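Local structure of aminopeptidase YwaD (Bacillus subtilis, 6HC6) at residues N385-D390 against E394-W399; F320-V325 against D420-A425; Y130-G133 against D139-A142. The protein removes N-terminal amino acids, preferentially arginine, lysine and leucine, from peptides with the help of two zinc ions per subunit. One frame throughout, in Å; residues are numbered along the deposited sequence. Where two conformers were deposited one is given.

Contact 1. Residues N385-D390 against E394-W399; sequences NFIWGD and EEVEPW
D390 and E395 join backbone to backbone where the chain turns back after strand 382-389 of the mixed sheet in the M28 peptidase fold, the turn being built round an alpha-turn. D390, which loses the most surface to the contact, gives and takes a bond. Its N donates to E395 O at 2.8 Å, while D390 O accepts from E394 N at 2.6 Å, the i+4 to i bond that defines the alpha-turn; Y336 OH bonds the same oxygen. Aspartate suits this place because its carboxylate can serve the loop's own backbone: with CG anti to N (chi1 -176°), OD1 accepts from E392 N in an Asx turn. Having no side chain, G389 lets the turn close in on it, its CA lying 3.4 Å from E395 O in a CH...O contact.

E395 uses its backbone for the contact and sends its carboxylate to the exposed side, where OE2 bonds T393 OG1. The like charge of D390 OD2, which accepts from a water and forms a long, weak ion pair with K331, lies nearby, so the two acids may raise each other's pKa somewhat.

V396 supplies the apolar part. Its side chain crosses that of I387 at about a right angle, CG1 touching I387 CD1 at 3.8 Å; this branched pair packs the loop onto the strand, with the I387 side chain about 7 Å from a zinc ion. W388 O, next to V396 CG1, faces the loop and accepts a hydrogen bond from each of two waters: one also donates to E394 O at 2.8 Å, the other to E397 OE2 at 2.9 Å.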
loop_
_atom_site.group_PDB
_atom_site.type_symbol
_atom_site.label_atom_id
_atom_site.label_comp_id
_atom_site.label_asym_id
_atom_site.label_seq_id
_atom_site.Cartn_x
_atom_site.Cartn_y
_atom_site.Cartn_z
ATOM N N ASN A 385 -1.754 12.170 3.282
ATOM C CA ASN A 385 -0.994 11.413 2.318
ATOM C C ASN A 385 -0.734 12.244 1.058
ATOM O O ASN A 385 -1.633 12.759 0.554
ATOM C CB ASN A 385 -1.749 10.156 1.945
ATOM C CG ASN A 385 -1.001 9.307 0.977
ATOM O OD1 ASN A 385 0.155 9.172 1.050
ATOM N ND2 ASN A 385 -1.717 8.755 0.055
ATOM N N PHE A 386 0.502 12.344 0.616
ATOM C CA PHE A 386 0.890 13.086 -0.547
ATOM C C PHE A 386 1.025 12.134 -1.752
ATOM O O PHE A 386 1.710 11.181 -1.674
ATOM C CB PHE A 386 2.198 13.820 -0.319
ATOM C CG PHE A 386 2.146 14.864 0.755
ATOM C CD1 PHE A 386 2.205 14.514 2.060
ATOM C CD2 PHE A 386 2.038 16.182 0.457
ATOM C CE1 PHE A 386 2.152 15.446 3.055
ATOM C CE2 PHE A 386 1.984 17.126 1.435
ATOM C CZ PHE A 386 2.057 16.765 2.732
ATOM N N ILE A 387 0.424 12.506 -2.870
ATOM C CA ILE A 387 0.405 11.632 -4.047
ATOM C C ILE A 387 0.109 12.482 -5.284
ATOM O O ILE A 387 -0.695 13.419 -5.227
ATOM C CB ILE A 387 -0.626 10.493 -3.851
ATOM C CG1 ILE A 387 -0.756 9.619 -5.102
ATOM C CG2 ILE A 387 -1.972 11.061 -3.454
ATOM C CD1 ILE A 387 -1.606 8.375 -4.862
ATOM N N TRP A 388 0.774 12.167 -6.403
ATOM C CA TRP A 388 0.469 12.867 -7.648
ATOM C C TRP A 388 -0.801 12.301 -8.262
ATOM O O TRP A 388 -1.087 11.105 -8.154
ATOM C CB TRP A 388 1.595 12.750 -8.681
ATOM C CG TRP A 388 2.878 13.420 -8.334
ATOM C CD1 TRP A 388 4.029 12.811 -7.888
ATOM C CD2 TRP A 388 3.171 14.815 -8.424
ATOM N NE1 TRP A 388 5.016 13.758 -7.684
ATOM C CE2 TRP A 388 4.511 14.993 -8.006
ATOM C CE3 TRP A 388 2.430 15.935 -8.811
ATOM C CZ2 TRP A 388 5.120 16.248 -7.973
ATOM C CZ3 TRP A 388 3.039 17.182 -8.777
ATOM C CH2 TRP A 388 4.366 17.326 -8.359
ATOM N N GLY A 389 -1.549 13.165 -8.943
ATOM C CA GLY A 389 -2.766 12.723 -9.593
ATOM C C GLY A 389 -3.097 13.586 -10.790
ATOM O O GLY A 389 -2.595 14.703 -10.938
ATOM N N ASP A 390 -3.917 13.028 -11.667
ATOM C CA ASP A 390 -4.466 13.785 -12.785
ATOM C C ASP A 390 -5.241 14.980 -12.238
ATOM O O ASP A 390 -6.239 14.775 -11.533
ATOM C CB ASP A 390 -5.383 12.869 -13.603
ATOM C CG ASP A 390 -5.926 13.518 -14.839
ATOM O OD1 ASP A 390 -5.941 14.757 -14.919
ATOM O OD2 ASP A 390 -6.374 12.763 -15.737
ATOM N N GLU A 394 -8.069 13.329 -10.428
ATOM C CA GLU A 394 -7.312 12.752 -9.318
ATOM C C GLU A 394 -6.764 11.365 -9.626
ATOM O O GLU A 394 -6.121 10.772 -8.751
ATOM C CB GLU A 394 -8.127 12.640 -8.021
ATOM C CG GLU A 394 -8.484 13.939 -7.345
ATOM C CD GLU A 394 -8.960 13.707 -5.924
ATOM O OE1 GLU A 394 -10.106 14.093 -5.608
ATOM O OE2 GLU A 394 -8.191 13.112 -5.133
ATOM N N GLU A 395 -7.002 10.821 -10.818
ATOM C CA GLU A 395 -6.589 9.450 -11.107
ATOM C C GLU A 395 -5.071 9.315 -11.088
ATOM O O GLU A 395 -4.331 10.277 -11.316
ATOM C CB GLU A 395 -7.125 8.997 -12.462
ATOM C CG GLU A 395 -8.562 8.513 -12.413
ATOM C CD GLU A 395 -9.147 8.302 -13.792
ATOM O OE1 GLU A 395 -9.769 7.240 -14.017
ATOM O OE2 GLU A 395 -8.986 9.204 -14.645
ATOM N N VAL A 396 -4.611 8.098 -10.802
ATOM C CA VAL A 396 -3.185 7.803 -10.812
ATOM C C VAL A 396 -2.817 7.122 -12.123
ATOM O O VAL A 396 -3.671 6.896 -12.988
ATOM C CB VAL A 396 -2.792 6.937 -9.601
ATOM C CG1 VAL A 396 -2.976 7.721 -8.323
ATOM C CG2 VAL A 396 -3.617 5.662 -9.564
ATOM N N GLU A 397 -1.539 6.787 -12.271
ATOM C CA GLU A 397 -1.032 6.269 -13.522
ATOM C C GLU A 397 -1.629 4.896 -13.814
ATOM O O GLU A 397 -2.051 4.179 -12.899
ATOM C CB GLU A 397 0.491 6.175 -13.471
ATOM C CG GLU A 397 1.011 5.174 -12.452
ATOM C CD GLU A 397 1.256 5.788 -11.087
ATOM O OE1 GLU A 397 2.022 5.180 -10.307
ATOM O OE2 GLU A 397 0.685 6.867 -10.782
ATOM N N PRO A 398 -1.682 4.510 -15.094
ATOM C CA PRO A 398 -2.193 3.177 -15.441
ATOM C C PRO A 398 -1.283 2.048 -14.987
ATOM O O PRO A 398 -1.715 0.890 -14.986
ATOM C CB PRO A 398 -2.294 3.228 -16.971
ATOM C CG PRO A 398 -1.336 4.297 -17.385
ATOM C CD PRO A 398 -1.401 5.325 -16.293
ATOM N N TRP A 399 -0.055 2.351 -14.583
ATOM C CA TRP A 399 0.917 1.319 -14.244
ATOM C C TRP A 399 0.797 0.839 -12.806
ATOM O O TRP A 399 1.421 -0.167 -12.448
ATOM C CB TRP A 399 2.323 1.859 -14.518
ATOM C CG TRP A 399 2.397 2.482 -15.885
ATOM C CD1 TRP A 399 2.034 1.901 -17.069
ATOM C CD2 TRP A 399 2.833 3.805 -16.207
ATOM N NE1 TRP A 399 2.229 2.778 -18.109
ATOM C CE2 TRP A 399 2.719 3.955 -17.605
ATOM C CE3 TRP A 399 3.317 4.876 -15.455
ATOM C CZ2 TRP A 399 3.071 5.132 -18.258
ATOM C CZ3 TRP A 399 3.665 6.036 -16.103
ATOM C CH2 TRP A 399 3.542 6.159 -17.490
HETATM O O HOH W 1 0.781 8.953 -8.840
HETATM O O HOH W 2 -4.051 10.821 -6.914
HETATM O O HOH W 3 -7.078 9.821 -15.993
#

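Contact 2. Residues F320-V325 against D420-A425; sequences FNLDMV and DLVTAA. With ZN (zinc ion), chain D.
F320 and L322 point from strand 316-322 into V422 and A425, a sheet-to-helix packing of the three-layered M28 fold in which helix 412-430 lies on one face of the mixed sheet. The short segments run nearly antiparallel, at 163°, with axes 10.5 Å apart.

The side chains meet through apolar contacts alone. The F320 ring meets the helix obliquely: CE2 touches A425 CB at 3.8 Å, and CZ lies 3.9 Å from A425 O. A broad flat ring can come so near the helix backbone because alanine stands only one carbon out from it. L322 and V422 run alongside one another, pointing opposite ways, with L322 CD2 reaching V422 CG1 at 3.6 Å. V422 was modelled in two conformers, so the fine detail of its methyl contacts holds for one of them. F386 of the neighbouring strand and V347 of helix 346-358 extend the same core.

The metal site lies just past the strand's end. There the chain leaves the sheet, and D323 chelates a zinc ion through both carboxylate oxygens, OD1 at 2.1 Å and OD2 at 2.2 Å; H250, D262 and two waters complete the site. N263 steadies this bend, its side chain bonding L322 O and M324 N. The zinc ligand is itself placed by a second-shell hydroxyl: S371 OG is hydrogen-bonded to D323 OD2.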
loop_
_atom_site.group_PDB
_atom_site.type_symbol
_atom_site.label_atom_id
_atom_site.label_comp_id
_atom_site.label_asym_id
_atom_site.label_seq_id
_atom_site.Cartn_x
_atom_site.Cartn_y
_atom_site.Cartn_z
ATOM N N PHE A 320 3.213 13.303 8.107
ATOM C CA PHE A 320 3.317 13.509 6.661
ATOM C C PHE A 320 3.603 12.153 6.029
ATOM O O PHE A 320 4.708 11.623 6.186
ATOM C CB PHE A 320 4.458 14.467 6.312
ATOM C CG PHE A 320 4.301 15.844 6.847
ATOM C CD1 PHE A 320 4.595 16.124 8.172
ATOM C CD2 PHE A 320 3.890 16.882 6.008
ATOM C CE1 PHE A 320 4.467 17.416 8.673
ATOM C CE2 PHE A 320 3.767 18.175 6.504
ATOM C CZ PHE A 320 4.046 18.435 7.829
ATOM N N ASN A 321 2.626 11.587 5.322
ATOM C CA ASN A 321 2.804 10.284 4.694
ATOM C C ASN A 321 3.021 10.477 3.197
ATOM O O ASN A 321 2.284 11.227 2.553
ATOM C CB ASN A 321 1.599 9.372 4.950
ATOM C CG ASN A 321 1.815 7.959 4.411
ATOM O OD1 ASN A 321 2.616 7.196 4.947
ATOM N ND2 ASN A 321 1.110 7.615 3.353
ATOM N N LEU A 322 4.040 9.806 2.651
ATOM C CA LEU A 322 4.414 9.913 1.241
ATOM C C LEU A 322 4.123 8.591 0.541
ATOM O O LEU A 322 4.734 7.573 0.871
ATOM C CB LEU A 322 5.898 10.254 1.118
ATOM C CG LEU A 322 6.298 11.412 2.039
ATOM C CD1 LEU A 322 7.800 11.595 2.083
ATOM C CD2 LEU A 322 5.625 12.664 1.542
ATOM N N ASP A 323 3.215 8.599 -0.434
ATOM C CA ASP A 323 2.852 7.352 -1.115
ATOM C C ASP A 323 2.489 7.697 -2.552
ATOM O O ASP A 323 1.410 8.240 -2.798
ATOM C CB ASP A 323 1.693 6.650 -0.388
ATOM C CG ASP A 323 1.417 5.231 -0.893
ATOM O OD1 ASP A 323 1.991 4.809 -1.898
ATOM O OD2 ASP A 323 0.603 4.506 -0.265
ATOM N N MET A 324 3.390 7.384 -3.460
ATOM C CA MET A 324 3.258 7.595 -4.898
ATOM C C MET A 324 3.574 9.033 -5.273
ATOM O O MET A 324 2.733 9.748 -5.672
ATOM C CB MET A 324 1.905 7.107 -5.418
ATOM C CG MET A 324 1.800 5.609 -5.470
ATOM S SD MET A 324 0.210 4.877 -5.849
ATOM C CE MET A 324 -0.035 5.492 -7.502
ATOM N N VAL A 325 4.834 9.353 -5.173
ATOM C CA VAL A 325 5.226 10.737 -5.370
ATOM C C VAL A 325 6.246 10.886 -6.497
ATOM O O VAL A 325 6.928 11.889 -6.566
ATOM C CB VAL A 325 5.764 11.345 -4.059
ATOM C CG1 VAL A 325 4.619 11.563 -3.069
ATOM C CG2 VAL A 325 6.855 10.454 -3.460
ATOM N N ASP A 420 10.742 18.725 -2.736
ATOM C CA ASP A 420 10.898 20.112 -2.299
ATOM C C ASP A 420 9.662 20.597 -1.549
ATOM O O ASP A 420 9.778 21.311 -0.544
ATOM C CB ASP A 420 11.195 21.021 -3.490
ATOM C CG ASP A 420 12.625 20.889 -3.979
ATOM O OD1 ASP A 420 13.513 20.599 -3.146
ATOM O OD2 ASP A 420 12.865 21.083 -5.192
ATOM N N LEU A 421 8.471 20.196 -2.000
ATOM C CA LEU A 421 7.252 20.665 -1.343
ATOM C C LEU A 421 7.117 20.073 0.057
ATOM O O LEU A 421 6.890 20.803 1.028
ATOM C CB LEU A 421 6.022 20.327 -2.196
ATOM C CG LEU A 421 4.632 20.776 -1.724
ATOM C CD1 LEU A 421 4.032 19.859 -0.630
ATOM C CD2 LEU A 421 4.657 22.227 -1.254
ATOM N N VAL A 422 7.220 18.749 0.183
ATOM C CA VAL A 422 7.010 18.137 1.492
ATOM C C VAL A 422 8.170 18.454 2.428
ATOM O O VAL A 422 7.980 18.576 3.651
ATOM C CB VAL A 422 6.789 16.618 1.353
ATOM C CG1 VAL A 422 6.394 16.023 2.692
ATOM C CG2 VAL A 422 5.718 16.320 0.293
ATOM N N THR A 423 9.387 18.609 1.890
ATOM C CA THR A 423 10.498 19.008 2.758
ATOM C C THR A 423 10.259 20.395 3.340
ATOM O O THR A 423 10.506 20.633 4.529
ATOM C CB THR A 423 11.825 18.965 1.995
ATOM O OG1 THR A 423 12.127 17.608 1.648
ATOM C CG2 THR A 423 12.960 19.506 2.857
ATOM N N ALA A 424 9.761 21.321 2.519
ATOM C CA ALA A 424 9.465 22.653 3.022
ATOM C C ALA A 424 8.300 22.623 3.997
ATOM O O ALA A 424 8.266 23.411 4.948
ATOM C CB ALA A 424 9.171 23.608 1.866
ATOM N N ALA A 425 7.322 21.751 3.755
ATOM C CA ALA A 425 6.177 21.639 4.655
ATOM C C ALA A 425 6.604 21.101 6.015
ATOM O O ALA A 425 6.196 21.621 7.057
ATOM C CB ALA A 425 5.109 20.733 4.039
HETATM ZN ZN ZN D . 1.034 2.940 -1.765
HETATM O O HOH W 4 -0.668 3.545 -2.618
HETATM O O HOH W 5 -0.166 1.266 -1.585
#

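Contact 3. Residues Y130-G133 against D139-A142; sequences YNAG and DFTA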
loop_
_atom_site.group_PDB
_atom_site.type_symbol
_atom_site.label_atom_id
_atom_site.label_comp_id
_atom_site.label_asym_id
_atom_site.label_seq_id
_atom_site.Cartn_x
_atom_site.Cartn_y
_atom_site.Cartn_z
ATOM N N TYR A 130 -19.316 -23.599 -11.314
ATOM C CA TYR A 130 -20.661 -23.034 -11.306
ATOM C C TYR A 130 -20.573 -21.568 -11.704
ATOM O O TYR A 130 -19.923 -20.782 -11.014
ATOM C CB TYR A 130 -21.323 -23.182 -9.930
ATOM C CG TYR A 130 -22.662 -22.469 -9.831
ATOM C CD1 TYR A 130 -23.840 -23.100 -10.215
ATOM C CD2 TYR A 130 -22.742 -21.157 -9.369
ATOM C CE1 TYR A 130 -25.057 -22.447 -10.138
ATOM C CE2 TYR A 130 -23.958 -20.498 -9.295
ATOM C CZ TYR A 130 -25.108 -21.151 -9.678
ATOM O OH TYR A 130 -26.315 -20.500 -9.602
ATOM N N ASN A 131 -21.238 -21.195 -12.798
ATOM C CA ASN A 131 -21.187 -19.811 -13.263
ATOM C C ASN A 131 -22.172 -18.956 -12.476
ATOM O O ASN A 131 -23.393 -19.126 -12.598
ATOM C CB ASN A 131 -21.490 -19.738 -14.755
ATOM C CG ASN A 131 -20.384 -20.331 -15.592
ATOM O OD1 ASN A 131 -19.226 -20.309 -15.198
ATOM N ND2 ASN A 131 -20.735 -20.873 -16.752
ATOM N N ALA A 132 -21.641 -18.012 -11.700
ATOM C CA ALA A 132 -22.446 -17.217 -10.782
ATOM C C ALA A 132 -22.570 -15.760 -11.201
ATOM O O ALA A 132 -23.020 -14.938 -10.396
ATOM C CB ALA A 132 -21.868 -17.307 -9.374
ATOM N N GLY A 133 -22.192 -15.418 -12.430
ATOM C CA GLY A 133 -22.352 -14.043 -12.877
ATOM C C GLY A 133 -21.546 -13.116 -11.993
ATOM O O GLY A 133 -20.357 -13.337 -11.754
ATOM N N ASP A 139 -27.813 -15.064 -7.668
ATOM C CA ASP A 139 -27.054 -15.778 -8.689
ATOM C C ASP A 139 -26.652 -17.186 -8.273
ATOM O O ASP A 139 -26.077 -17.919 -9.091
ATOM C CB ASP A 139 -25.797 -14.986 -9.049
ATOM C CG ASP A 139 -26.115 -13.653 -9.702
ATOM O OD1 ASP A 139 -27.149 -13.548 -10.393
ATOM O OD2 ASP A 139 -25.324 -12.712 -9.538
ATOM N N PHE A 140 -26.929 -17.584 -7.036
ATOM C CA PHE A 140 -26.521 -18.890 -6.524
ATOM C C PHE A 140 -27.765 -19.746 -6.340
ATOM O O PHE A 140 -28.523 -19.547 -5.388
ATOM C CB PHE A 140 -25.748 -18.747 -5.221
ATOM C CG PHE A 140 -24.415 -18.080 -5.383
ATOM C CD1 PHE A 140 -23.320 -18.793 -5.833
ATOM C CD2 PHE A 140 -24.261 -16.734 -5.108
ATOM C CE1 PHE A 140 -22.093 -18.181 -5.993
ATOM C CE2 PHE A 140 -23.035 -16.116 -5.272
ATOM C CZ PHE A 140 -21.950 -16.843 -5.715
ATOM N N THR A 141 -27.979 -20.687 -7.262
ATOM C CA THR A 141 -29.051 -21.663 -7.132
ATOM C C THR A 141 -28.590 -22.832 -6.264
ATOM O O THR A 141 -27.436 -22.905 -5.831
ATOM C CB THR A 141 -29.490 -22.174 -8.504
ATOM O OG1 THR A 141 -28.518 -23.109 -8.983
ATOM C CG2 THR A 141 -29.618 -21.029 -9.500
ATOM N N ALA A 142 -29.504 -23.779 -6.024
ATOM C CA ALA A 142 -29.133 -24.998 -5.312
ATOM C C ALA A 142 -27.982 -25.718 -6.003
ATOM O O ALA A 142 -27.212 -26.431 -5.353
ATOM C CB ALA A 142 -30.346 -25.925 -5.186
HETATM O O HOH W 6 -26.150 -17.436 -12.338
#
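Y130 reaches from strand 125-131 into the loop of the PA domain that follows, and its hydroxyl is gripped by the backbone there. OH donates to D139 O at 2.6 Å, approaching tilted 29° from the carbonyl plane, and accepts from T141 N at 2.9 Å in a nearly straight bond of 171°. One phenol thus satisfies a C=O and an N-H that flank F140, a task tyrosine suits because a rigid ring carries its donor-acceptor group far from its own backbone. With chi1 at 173° the ring extends opposite the backbone nitrogen and across to the loop.

Tight packing continues beside the tyrosine ring. The F140 ring meets both of its partners obliquely: CD1 lies 3.9 Å from Y130 CE2, and CE1 presses on A132 CB at 3.5 Å. The small methyl of A132 allows the ring to come this close to the strand's chain. D139 CB rests only 3.1 Å from A132 O, while its carboxylate turns to the intervening loop, OD2 accepting from Y136 N.

The other margin is loose and wet. A single water links N131 O at 3.2 Å to D139 O at 3.3 Å, both long bonds. T141 is exposed; its OG1 makes a weak bond to Y130 OH and a stronger one to D143 N, an ST turn.

N131 faces away from the loop and bonds T210 O through ND2. Strand 148-152 lies alongside, pairing with Y130 and A132, and its A149 and I151, with N164 and A165 of helix 158-167, pack round the F140 ring.

From the N terminus, contact 3 comes first, closing a short loop between strands 125-131 and 148-152 in the PA domain. The chain then returns to the peptidase domain, where contact 2 closes a span of 94 residues by setting helix 412-430 on strand 316-322. Contact 1 is nested inside that span, turning the chain after strand 382-389. Contacts 1 and 2 meet directly, since their strands are neighbours in the eight-stranded sheet: F386 N lies 2.9 Å from N321 O, a probable hydrogen bond. Contact 3 stands apart, its nearest atoms about 23 Å from contact 1 and about 28 Å from contact 2.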